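Glycosyl hydrolase, family 38 (PDB 5KBP) probably hydrolyses alpha-mannosidic linkages in carbohydrates, as a bacterial alpha-mannosidase of glycoside hydrolase family 38. Local coordinates at residues K416-V422 / V492-E498. Sequence-based numbering, arbitrary orientation.
Sequences KTEVVTV and VELSVKE
Val419 CG1 stands over one face of the carboxylate of Glu493, displaced from its centre, 3.6 Å from OE2 and as near CG. The torsion of Glu493, with CG anti to the backbone N (chi1 -163°), lays CG and OE2 against this methyl; OE1 makes a salt bridge with Arg464 on strand 463-475. Thr421 and Ser495 share this sheet face. The other carries Glu418, Val420, Val422, Val492, Leu494 and Val496. There Val420 CG2 meets Val496 CG2 at 3.6 Å, diagonally, Val420 being paired with Leu494 and Val496 with Glu418, while Phe406 and Leu408 of strand 404-410 pack on Val422, Leu494 and Val420. The carboxylate of Glu418 leads away from the partner strand and takes Lys416 NZ on OE1 at 2.6 Å, a salt bridge beside Phe803.

Between the antiparallel strands, the hydrogen-bonded pairs Glu418-Val496, Val420-Leu494 and Val422-Val492 each form two backbone bonds. Val420 N lies 2.7 Å from Leu494 O. Glu418 N lies 3.0 Å from Val496 O. Where strand 483-499 turns its corner, Glu498 N donates to Thr417 OG1 at 2.9 Å, bent to 144°, so the Thr417 hydroxyl takes up the corner amide; Lys416 is backbone-bonded to Met499 just beyond.

Within the family 38 C-terminal domain 1 range, strand 416-430 thus edges a three-stranded antiparallel sheet with 483-499 in the middle. One face is apolar around Val420, Val422, Val492 and Leu494, with the Lys416-Glu418 ion pair at one end; on the other, Arg464 probably offsets the charge of Glu493, adding to their backbone bonding.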
loop_
_atom_site.group_PDB
_atom_site.type_symbol
_atom_site.label_atom_id
_atom_site.label_comp_id
_atom_site.label_asym_id
_atom_site.label_seq_id
_atom_site.Cartn_x
_atom_site.Cartn_y
_atom_site.Cartn_z
ATOM N N LYS A 416 -20.371 30.686 0.336
ATOM C CA LYS A 416 -20.055 29.851 -0.812
ATOM C C LYS A 416 -21.064 30.079 -1.929
ATOM O O LYS A 416 -22.277 30.029 -1.701
ATOM C CB LYS A 416 -20.021 28.373 -0.425
ATOM C CG LYS A 416 -18.957 27.613 -1.183
ATOM C CD LYS A 416 -19.106 26.120 -1.061
ATOM C CE LYS A 416 -18.085 25.441 -1.946
ATOM N NZ LYS A 416 -17.974 26.107 -3.271
ATOM N N THR A 417 -20.550 30.327 -3.131
ATOM C CA THR A 417 -21.356 30.502 -4.332
ATOM C C THR A 417 -20.903 29.476 -5.360
ATOM O O THR A 417 -19.721 29.434 -5.717
ATOM C CB THR A 417 -21.214 31.919 -4.888
ATOM O OG1 THR A 417 -21.734 32.860 -3.940
ATOM C CG2 THR A 417 -21.969 32.047 -6.195
ATOM N N GLU A 418 -21.838 28.657 -5.837
ATOM C CA GLU A 418 -21.476 27.537 -6.694
ATOM C C GLU A 418 -22.721 27.001 -7.386
ATOM O O GLU A 418 -23.793 26.937 -6.780
ATOM C CB GLU A 418 -20.801 26.427 -5.874
ATOM C CG GLU A 418 -20.613 25.108 -6.601
ATOM C CD GLU A 418 -19.839 24.100 -5.775
ATOM O OE1 GLU A 418 -18.913 24.516 -5.047
ATOM O OE2 GLU A 418 -20.160 22.895 -5.847
ATOM N N VAL A 419 -22.570 26.629 -8.654
ATOM C CA VAL A 419 -23.601 25.899 -9.384
ATOM C C VAL A 419 -23.427 24.421 -9.049
ATOM O O VAL A 419 -22.490 23.772 -9.522
ATOM C CB VAL A 419 -23.510 26.148 -10.893
ATOM C CG1 VAL A 419 -24.501 25.266 -11.635
ATOM C CG2 VAL A 419 -23.769 27.615 -11.199
ATOM N N VAL A 420 -24.330 23.890 -8.231
ATOM C CA VAL A 420 -24.164 22.578 -7.619
ATOM C C VAL A 420 -24.909 21.529 -8.431
ATOM O O VAL A 420 -25.884 21.823 -9.132
ATOM C CB VAL A 420 -24.651 22.599 -6.153
ATOM C CG1 VAL A 420 -24.135 21.387 -5.387
ATOM C CG2 VAL A 420 -24.216 23.883 -5.475
ATOM N N THR A 421 -24.430 20.290 -8.342
ATOM C CA THR A 421 -25.068 19.126 -8.940
ATOM C C THR A 421 -25.411 18.140 -7.832
ATOM O O THR A 421 -24.559 17.826 -6.992
ATOM C CB THR A 421 -24.153 18.475 -9.987
ATOM O OG1 THR A 421 -24.407 19.048 -11.276
ATOM C CG2 THR A 421 -24.364 16.967 -10.046
ATOM N N VAL A 422 -26.655 17.665 -7.820
ATOM C CA VAL A 422 -27.147 16.750 -6.797
ATOM C C VAL A 422 -27.820 15.572 -7.485
ATOM O O VAL A 422 -28.715 15.763 -8.316
ATOM C CB VAL A 422 -28.131 17.442 -5.834
ATOM C CG1 VAL A 422 -28.748 16.427 -4.887
ATOM C CG2 VAL A 422 -27.435 18.553 -5.061
ATOM N N VAL A 492 -29.839 16.793 -10.614
ATOM C CA VAL A 492 -30.448 18.119 -10.637
ATOM C C VAL A 492 -29.363 19.162 -10.416
ATOM O O VAL A 492 -28.452 18.966 -9.605
ATOM C CB VAL A 492 -31.559 18.238 -9.575
ATOM C CG1 VAL A 492 -32.256 19.585 -9.678
ATOM C CG2 VAL A 492 -32.558 17.101 -9.725
ATOM N N GLU A 493 -29.466 20.275 -11.140
ATOM C CA GLU A 493 -28.488 21.354 -11.086
ATOM C C GLU A 493 -29.107 22.549 -10.374
ATOM O O GLU A 493 -30.161 23.043 -10.789
ATOM C CB GLU A 493 -28.031 21.737 -12.493
ATOM C CG GLU A 493 -26.752 22.551 -12.543
ATOM C CD GLU A 493 -26.262 22.774 -13.960
ATOM O OE1 GLU A 493 -27.107 22.939 -14.865
ATOM O OE2 GLU A 493 -25.032 22.777 -14.171
ATOM N N LEU A 494 -28.458 23.010 -9.308
ATOM C CA LEU A 494 -28.927 24.150 -8.535
ATOM C C LEU A 494 -27.904 25.276 -8.582
ATOM O O LEU A 494 -26.698 25.037 -8.703
ATOM C CB LEU A 494 -29.201 23.765 -7.072
ATOM C CG LEU A 494 -30.332 22.769 -6.797
ATOM C CD1 LEU A 494 -30.531 22.591 -5.301
ATOM C CD2 LEU A 494 -31.621 23.225 -7.457
ATOM N N SER A 495 -28.397 26.507 -8.485
ATOM C CA SER A 495 -27.561 27.706 -8.457
ATOM C C SER A 495 -27.609 28.272 -7.041
ATOM O O SER A 495 -28.572 28.946 -6.665
ATOM C CB SER A 495 -28.035 28.728 -9.486
ATOM O OG SER A 495 -27.235 29.898 -9.451
ATOM N N VAL A 496 -26.569 27.992 -6.260
ATOM C CA VAL A 496 -26.479 28.425 -4.869
ATOM C C VAL A 496 -25.684 29.721 -4.811
ATOM O O VAL A 496 -24.557 29.792 -5.321
ATOM C CB VAL A 496 -25.838 27.338 -3.990
ATOM C CG1 VAL A 496 -25.633 27.850 -2.575
ATOM C CG2 VAL A 496 -26.703 26.087 -3.990
ATOM N N LYS A 497 -26.263 30.743 -4.184
ATOM C CA LYS A 497 -25.699 32.088 -4.164
ATOM C C LYS A 497 -25.452 32.510 -2.720
ATOM O O LYS A 497 -26.402 32.747 -1.966
ATOM C CB LYS A 497 -26.632 33.073 -4.868
ATOM C CG LYS A 497 -26.128 34.505 -4.904
ATOM C CD LYS A 497 -27.115 35.409 -5.626
ATOM C CE LYS A 497 -26.648 36.856 -5.640
ATOM N NZ LYS A 497 -27.621 37.739 -6.341
ATOM N N GLU A 498 -24.173 32.602 -2.345
ATOM C CA GLU A 498 -23.750 33.128 -1.044
ATOM C C GLU A 498 -24.401 32.370 0.114
ATOM O O GLU A 498 -25.032 32.957 0.996
ATOM C CB GLU A 498 -24.032 34.629 -0.941
ATOM C CG GLU A 498 -23.251 35.476 -1.929
ATOM C CD GLU A 498 -23.407 36.962 -1.678
ATOM O OE1 GLU A 498 -22.515 37.731 -2.091
ATOM O OE2 GLU A 498 -24.417 37.361 -1.061
#